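Local coordinates for ADP-ribosylation factor guanine nucleotide-exchange factor SEC7 (Saccharomyces cerevisiae, PDB 4OIY), which activates the small GTPase ARF1 as a guanine nucleotide exchange factor at the trans-Golgi network, here represented by its catalytic Sec7 domain, at residues A[75-80]-A[96-101]; A[86-91]-A[138-143]; A[114-119]-A[131-136]. One frame throughout, in Å; residues are numbered along the deposited sequence.

Contact 1 of 3, residues A[75-80]-A[96-101]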
# COMPACT_ATOMS: atom_id res chain seq x y z
N HIS A 75 -8.12 -5.16 -4.41
CA HIS A 75 -7.87 -4.78 -5.80
C HIS A 75 -8.54 -3.44 -6.13
O HIS A 75 -7.93 -2.57 -6.77
CB HIS A 75 -8.29 -5.89 -6.74
CG HIS A 75 -7.39 -7.09 -6.69
ND1 HIS A 75 -7.72 -8.29 -7.27
CD2 HIS A 75 -6.19 -7.27 -6.10
CE1 HIS A 75 -6.75 -9.16 -7.06
NE2 HIS A 75 -5.80 -8.56 -6.36
N ALA A 76 -9.77 -3.27 -5.67
CA ALA A 76 -10.49 -2.00 -5.85
C ALA A 76 -9.77 -0.85 -5.14
O ALA A 76 -9.72 0.25 -5.64
CB ALA A 76 -11.91 -2.11 -5.35
N PHE A 77 -9.22 -1.13 -3.97
CA PHE A 77 -8.50 -0.13 -3.19
C PHE A 77 -7.30 0.39 -4.00
O PHE A 77 -7.14 1.60 -4.16
CB PHE A 77 -8.07 -0.78 -1.87
CG PHE A 77 -7.31 0.10 -0.92
CD1 PHE A 77 -7.99 0.87 0.02
CD2 PHE A 77 -5.93 0.08 -0.90
CE1 PHE A 77 -7.29 1.64 0.94
CE2 PHE A 77 -5.22 0.87 0.01
CZ PHE A 77 -5.91 1.63 0.93
N VAL A 78 -6.50 -0.53 -4.53
CA VAL A 78 -5.36 -0.15 -5.37
C VAL A 78 -5.84 0.60 -6.62
O VAL A 78 -5.21 1.56 -7.03
CB VAL A 78 -4.48 -1.35 -5.77
CG1 VAL A 78 -3.25 -0.89 -6.55
CG2 VAL A 78 -4.03 -2.13 -4.54
N ASP A 79 -6.97 0.18 -7.18
CA ASP A 79 -7.51 0.81 -8.39
C ASP A 79 -7.90 2.27 -8.19
O ASP A 79 -8.00 3.01 -9.18
CB ASP A 79 -8.74 0.06 -8.92
CG ASP A 79 -8.39 -1.20 -9.68
OD1 ASP A 79 -7.20 -1.43 -10.00
OD2 ASP A 79 -9.34 -1.97 -9.97
N GLU A 80 -8.14 2.69 -6.95
CA GLU A 80 -8.48 4.09 -6.65
C GLU A 80 -7.29 5.04 -6.70
O GLU A 80 -7.47 6.25 -6.78
CB GLU A 80 -9.16 4.18 -5.28
CG GLU A 80 -10.53 3.53 -5.25
CD GLU A 80 -11.51 4.24 -6.16
OE1 GLU A 80 -11.66 5.47 -6.01
OE2 GLU A 80 -12.12 3.58 -7.02
N LEU A 96 1.90 2.88 0.40
CA LEU A 96 2.24 2.24 1.68
C LEU A 96 1.95 3.10 2.90
O LEU A 96 1.88 2.58 4.00
CB LEU A 96 3.70 1.79 1.70
CG LEU A 96 4.09 0.70 0.71
CD1 LEU A 96 5.57 0.38 0.84
CD2 LEU A 96 3.25 -0.56 0.89
N GLN A 97 1.76 4.41 2.71
CA GLN A 97 1.41 5.28 3.83
C GLN A 97 -0.11 5.31 4.06
O GLN A 97 -0.59 6.01 4.97
CB GLN A 97 1.97 6.69 3.59
CG GLN A 97 3.49 6.75 3.69
CD GLN A 97 4.06 8.15 3.51
OE1 GLN A 97 3.38 9.06 3.02
NE2 GLN A 97 5.31 8.33 3.92
N SER A 98 -0.86 4.54 3.27
CA SER A 98 -2.33 4.48 3.40
C SER A 98 -2.87 3.28 4.19
O SER A 98 -4.07 3.22 4.48
CB SER A 98 -2.99 4.51 2.01
OG SER A 98 -2.84 3.29 1.32
N PHE A 99 -2.02 2.32 4.51
CA PHE A 99 -2.38 1.14 5.30
C PHE A 99 -1.10 0.49 5.81
O PHE A 99 -0.01 0.78 5.32
CB PHE A 99 -3.17 0.14 4.45
CG PHE A 99 -2.34 -0.52 3.39
CD1 PHE A 99 -2.04 0.13 2.21
CD2 PHE A 99 -1.83 -1.79 3.58
CE1 PHE A 99 -1.26 -0.48 1.24
CE2 PHE A 99 -1.05 -2.41 2.62
CZ PHE A 99 -0.76 -1.76 1.44
N ARG A 100 -1.22 -0.39 6.79
CA ARG A 100 -0.08 -1.20 7.25
C ARG A 100 -0.08 -2.56 6.58
O ARG A 100 -1.05 -3.30 6.67
CB ARG A 100 -0.14 -1.40 8.76
CG ARG A 100 1.10 -2.07 9.32
CD ARG A 100 1.02 -2.27 10.82
NE ARG A 100 0.28 -3.47 11.20
CZ ARG A 100 0.18 -3.95 12.44
NH1 ARG A 100 0.75 -3.31 13.46
NH2 ARG A 100 -0.51 -5.05 12.67
N LEU A 101 1.03 -2.89 5.91
CA LEU A 101 1.18 -4.22 5.32
C LEU A 101 1.05 -5.28 6.41
O LEU A 101 1.62 -5.11 7.49
CB LEU A 101 2.54 -4.37 4.63
CG LEU A 101 2.67 -3.79 3.22
CD1 LEU A 101 4.14 -3.75 2.83
CD2 LEU A 101 1.88 -4.58 2.19
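F77 reaches out from helix 68-79 to touch S98 and F99 in the loop that follows helix 88-96, and the backbones stay well apart, with CA atoms no closer than 10.1 Å. The aromatic part of the contact is a pair of rings set almost perpendicular, their planes at 88° and their centroids 6.0 Å apart. They meet at one corner, F77 CE2 lying 3.9 Å from F99 CD1. F77 has its CG anti to the backbone N (chi1 -180°), which carries its ring out toward the loop. On the loop side, F99 also has aromatic neighbours from two helices: its ring stacks on F111 and meets F95 edge-to-face.

The second kind of contact is polar against apolar. S98 OG sits beside the edge of the F77 ring, near its plane and 3.5 Å from CZ; the same oxygen lies in plane at the edge of the F99 ring. Its hydrogen bond goes to F95 O, at the end of the preceding helix, so the hydroxyl is satisfied although it lies at the edges of two phenyl rings. F99 and the residues after it belong to the F-R-L-P-G-E signature of Sec7 domains, the loop that in relatives carries the catalytic glutamic finger.

Contact 2 of 3, residues A[86-91]-A[138-143]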
# COMPACT_ATOMS: atom_id res chain seq x y z
N MET A 86 4.04 9.52 -11.72
CA MET A 86 4.84 9.45 -10.50
C MET A 86 6.03 8.54 -10.70
O MET A 86 5.94 7.57 -11.44
CB MET A 86 4.03 8.86 -9.35
CG MET A 86 2.90 9.72 -8.86
SD MET A 86 2.20 8.95 -7.40
CE MET A 86 0.86 10.09 -7.06
N SER A 87 7.14 8.82 -10.00
CA SER A 87 8.20 7.83 -9.90
C SER A 87 7.66 6.63 -9.12
O SER A 87 6.69 6.75 -8.37
CB SER A 87 9.43 8.38 -9.20
OG SER A 87 9.24 8.45 -7.80
N ILE A 88 8.28 5.47 -9.30
CA ILE A 88 7.84 4.30 -8.55
C ILE A 88 7.97 4.54 -7.04
O ILE A 88 7.14 4.03 -6.27
CB ILE A 88 8.55 3.00 -9.00
CG1 ILE A 88 7.90 1.78 -8.34
CG2 ILE A 88 10.04 3.05 -8.68
CD1 ILE A 88 8.41 0.45 -8.86
N VAL A 89 8.95 5.34 -6.62
CA VAL A 89 9.08 5.68 -5.20
C VAL A 89 7.91 6.54 -4.71
O VAL A 89 7.37 6.30 -3.64
CB VAL A 89 10.44 6.35 -4.90
CG1 VAL A 89 10.46 6.99 -3.51
CG2 VAL A 89 11.54 5.33 -5.04
N ASP A 90 7.52 7.55 -5.48
CA ASP A 90 6.41 8.39 -5.07
C ASP A 90 5.10 7.61 -5.04
O ASP A 90 4.28 7.79 -4.14
CB ASP A 90 6.33 9.64 -5.95
CG ASP A 90 7.33 10.72 -5.51
OD1 ASP A 90 7.79 10.68 -4.35
OD2 ASP A 90 7.65 11.59 -6.32
N ALA A 91 4.93 6.70 -6.00
CA ALA A 91 3.77 5.82 -6.01
C ALA A 91 3.75 4.90 -4.79
O ALA A 91 2.75 4.80 -4.11
CB ALA A 91 3.72 5.01 -7.29
N TYR A 138 10.03 -4.37 -3.59
CA TYR A 138 10.61 -4.99 -2.39
C TYR A 138 11.99 -4.45 -2.06
O TYR A 138 12.32 -4.23 -0.90
CB TYR A 138 10.70 -6.52 -2.52
CG TYR A 138 9.36 -7.17 -2.43
CD1 TYR A 138 8.82 -7.54 -1.20
CD2 TYR A 138 8.60 -7.40 -3.56
CE1 TYR A 138 7.57 -8.12 -1.11
CE2 TYR A 138 7.36 -7.99 -3.49
CZ TYR A 138 6.85 -8.35 -2.26
OH TYR A 138 5.61 -8.93 -2.19
N SER A 139 12.79 -4.21 -3.09
CA SER A 139 14.12 -3.65 -2.88
C SER A 139 14.03 -2.24 -2.31
O SER A 139 14.84 -1.86 -1.47
CB SER A 139 14.90 -3.65 -4.20
OG SER A 139 16.20 -3.16 -4.01
N LEU A 140 13.03 -1.49 -2.75
CA LEU A 140 12.82 -0.13 -2.26
C LEU A 140 12.33 -0.14 -0.82
O LEU A 140 12.75 0.70 -0.03
CB LEU A 140 11.84 0.63 -3.15
CG LEU A 140 12.37 0.98 -4.54
CD1 LEU A 140 11.25 1.42 -5.47
CD2 LEU A 140 13.45 2.04 -4.45
N ILE A 141 11.46 -1.08 -0.47
CA ILE A 141 11.00 -1.21 0.92
C ILE A 141 12.18 -1.55 1.83
O ILE A 141 12.32 -0.98 2.92
CB ILE A 141 9.89 -2.28 1.05
CG1 ILE A 141 8.59 -1.76 0.42
CG2 ILE A 141 9.65 -2.63 2.52
CD1 ILE A 141 7.56 -2.84 0.18
N MET A 142 13.03 -2.46 1.39
CA MET A 142 14.21 -2.85 2.18
C MET A 142 15.19 -1.69 2.34
O MET A 142 15.75 -1.49 3.41
CB MET A 142 14.92 -4.04 1.55
CG MET A 142 16.15 -4.46 2.34
SD MET A 142 16.85 -6.01 1.78
CE MET A 142 17.36 -5.70 0.11
N LEU A 143 15.40 -0.94 1.26
CA LEU A 143 16.29 0.21 1.30
C LEU A 143 15.75 1.22 2.30
O LEU A 143 16.50 1.77 3.10
CB LEU A 143 16.39 0.86 -0.09
CG LEU A 143 17.18 2.16 -0.14
CD1 LEU A 143 18.65 1.94 0.19
CD2 LEU A 143 17.04 2.82 -1.50
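V89 and L140 hold the closest backbone approach, CA to CA 7.5 Å, where the first turn of helix 88-96 comes up against the middle of helix 130-148. L140 points its CB at the other helix and does all the touching from that side. Its two methyls are shared out: CD1 lies 3.8 Å from I88 CG2, while CD2 lies 3.8 Å from V89 CG2. CD1 is also near V89 CG2, at 3.9 Å, so the fork of the leucine straddles two branched neighbours.

I88 directs its CB toward the partner helix, yet the methyl that meets L140 is the short CG2 branch. The CB of V89 points along the interface and not into it; its CG2, anti to the carbonyl carbon and beside the backbone N, is the methyl that reaches the leucine. Around the three, L182 and I186 of helix 176-188 pack on I88 and V89, and F161 of helix 158-164 packs on L140.

The helix start is fixed separately. S87, the N-cap, accepts from D90 N through OG at 3.0 Å with a nearly straight 165° N-H...O angle, and S87 OG is also hydrogen-bonded to E185 OE1.

All three touching residues are buried and every meeting atom is a methyl, which means that this joint relies on dispersion and the exclusion of water, with shape rather than bond direction setting its fit.

Contact 3 of 3, residues A[114-119]-A[131-136]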
# COMPACT_ATOMS: atom_id res chain seq x y z
N LYS A 114 -0.41 -6.33 -7.16
CA LYS A 114 -1.46 -5.44 -7.64
C LYS A 114 -0.94 -4.01 -7.78
O LYS A 114 -1.26 -3.33 -8.76
CB LYS A 114 -2.67 -5.47 -6.71
CG LYS A 114 -3.82 -4.59 -7.15
CD LYS A 114 -4.44 -5.00 -8.48
CE LYS A 114 -5.57 -4.04 -8.84
NZ LYS A 114 -6.12 -4.25 -10.21
N PHE A 115 -0.15 -3.55 -6.81
CA PHE A 115 0.52 -2.26 -6.93
C PHE A 115 1.33 -2.18 -8.22
O PHE A 115 1.21 -1.22 -8.98
CB PHE A 115 1.43 -2.00 -5.73
CG PHE A 115 2.37 -0.85 -5.94
CD1 PHE A 115 1.93 0.44 -5.75
CD2 PHE A 115 3.67 -1.06 -6.36
CE1 PHE A 115 2.77 1.51 -5.97
CE2 PHE A 115 4.52 0.01 -6.59
CZ PHE A 115 4.06 1.30 -6.39
N ALA A 116 2.15 -3.20 -8.47
CA ALA A 116 3.02 -3.22 -9.65
C ALA A 116 2.19 -3.16 -10.93
O ALA A 116 2.52 -2.43 -11.85
CB ALA A 116 3.90 -4.46 -9.65
N GLU A 117 1.11 -3.93 -10.97
CA GLU A 117 0.25 -3.95 -12.15
C GLU A 117 -0.38 -2.59 -12.41
O GLU A 117 -0.41 -2.12 -13.55
CB GLU A 117 -0.81 -5.05 -12.01
CG GLU A 117 -0.22 -6.44 -12.17
CD GLU A 117 -1.14 -7.55 -11.72
OE1 GLU A 117 -2.22 -7.25 -11.17
OE2 GLU A 117 -0.78 -8.73 -11.89
N ARG A 118 -0.85 -1.94 -11.35
CA ARG A 118 -1.46 -0.61 -11.46
C ARG A 118 -0.42 0.39 -11.89
O ARG A 118 -0.66 1.22 -12.77
CB ARG A 118 -2.09 -0.20 -10.12
CG ARG A 118 -2.72 1.18 -10.06
CD ARG A 118 -4.02 1.21 -10.83
NE ARG A 118 -4.71 2.50 -10.71
CZ ARG A 118 -5.76 2.85 -11.45
NH1 ARG A 118 -6.26 2.03 -12.36
NH2 ARG A 118 -6.32 4.05 -11.26
N PHE A 119 0.76 0.33 -11.28
CA PHE A 119 1.81 1.28 -11.63
C PHE A 119 2.18 1.19 -13.11
O PHE A 119 2.29 2.21 -13.80
CB PHE A 119 3.07 1.10 -10.78
CG PHE A 119 4.13 2.11 -11.10
CD1 PHE A 119 4.10 3.38 -10.54
CD2 PHE A 119 5.10 1.83 -12.06
CE1 PHE A 119 5.04 4.33 -10.87
CE2 PHE A 119 6.05 2.78 -12.40
CZ PHE A 119 6.02 4.03 -11.80
N ASP A 131 6.60 -7.44 -13.52
CA ASP A 131 7.49 -8.19 -12.63
C ASP A 131 8.68 -7.31 -12.21
O ASP A 131 9.17 -7.43 -11.10
CB ASP A 131 8.00 -9.47 -13.31
CG ASP A 131 8.51 -10.52 -12.33
OD1 ASP A 131 8.04 -10.55 -11.18
OD2 ASP A 131 9.37 -11.34 -12.73
N THR A 132 9.12 -6.43 -13.10
CA THR A 132 10.21 -5.51 -12.79
C THR A 132 9.79 -4.55 -11.68
O THR A 132 10.53 -4.36 -10.72
CB THR A 132 10.62 -4.71 -14.02
OG1 THR A 132 10.99 -5.61 -15.07
CG2 THR A 132 11.77 -3.77 -13.71
N ALA A 133 8.61 -3.96 -11.81
CA ALA A 133 8.09 -3.06 -10.78
C ALA A 133 7.84 -3.80 -9.46
O ALA A 133 8.10 -3.27 -8.38
CB ALA A 133 6.83 -2.36 -11.25
N TYR A 134 7.36 -5.03 -9.57
CA TYR A 134 7.10 -5.89 -8.42
C TYR A 134 8.37 -6.12 -7.60
O TYR A 134 8.41 -5.81 -6.42
CB TYR A 134 6.52 -7.23 -8.89
CG TYR A 134 6.30 -8.30 -7.84
CD1 TYR A 134 5.26 -8.20 -6.91
CD2 TYR A 134 7.08 -9.45 -7.82
CE1 TYR A 134 5.04 -9.20 -5.98
CE2 TYR A 134 6.86 -10.45 -6.89
CZ TYR A 134 5.85 -10.32 -5.97
OH TYR A 134 5.63 -11.33 -5.05
N VAL A 135 9.42 -6.64 -8.23
CA VAL A 135 10.64 -6.93 -7.48
C VAL A 135 11.34 -5.67 -7.00
O VAL A 135 11.92 -5.64 -5.91
CB VAL A 135 11.64 -7.83 -8.24
CG1 VAL A 135 10.99 -9.17 -8.58
CG2 VAL A 135 12.20 -7.14 -9.47
N LEU A 136 11.29 -4.61 -7.81
CA LEU A 136 11.91 -3.35 -7.43
C LEU A 136 11.25 -2.78 -6.18
O LEU A 136 11.93 -2.20 -5.33
CB LEU A 136 11.84 -2.35 -8.58
CG LEU A 136 12.48 -0.98 -8.35
CD1 LEU A 136 13.93 -1.12 -7.91
CD2 LEU A 136 12.39 -0.14 -9.62
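A116 presses its CB directly onto the backbone of segment 131-136, on helix 130-148, and this is the tight part of the contact. The methyl lies 3.5 Å from Y134 N and 3.7 Å from Y134 CA, and the CA atoms of A116 and Y134 come within 5.0 Å of each other. Such an approach depends on small side chains. On one flank A133 faces back with its own CB, 3.9 Å from A116 CB; on the other, Y134 adds its CB at the same separation.

Moving outward, the packing thins quickly. Y134 sets its CG anti to the backbone N (chi1 175°), which carries the ring away from A116; the phenol instead lies along helix 105-122, against M112 and L113, and meets the Y138 ring edge-to-face. E117 and D131 point their CB atoms away from the interface, and D131 is exposed. F115 and F119 approach but stop short of contact, their rings turned to helix 88-96.

The arrangement is a close approach of two successive helices through small alanine side chains, joined by a short connection, within the all-helical Sec7 domain. A116 is about 10 Å, side chain to side chain, from D121, a magnesium-binding residue farther along the same helix. In related Sec7 domains the corresponding pair of helices contributes to the hydrophobic groove that receives Arf.

All three contacts are buried, but contact 1 lies nearest the centre of the chain, while contacts 2 and 3 sit farther out. Contacts 2 and 3 share helix 130-148, which meets helix 88-96 in one and helix 105-122 in the other; F119 closes the triangle by packing on I88 and A91. Contact 1 joins helix 68-79 to a loop, and its helix is tied to contact 3 by the D79-K114 salt bridge. L96 touches I141, linking contacts 1 and 2. The chemistry differs as well: two aromatic rings and a hydroxyl at their edges in contact 1, branched methyls in contact 2, and alanine against backbone in contact 3.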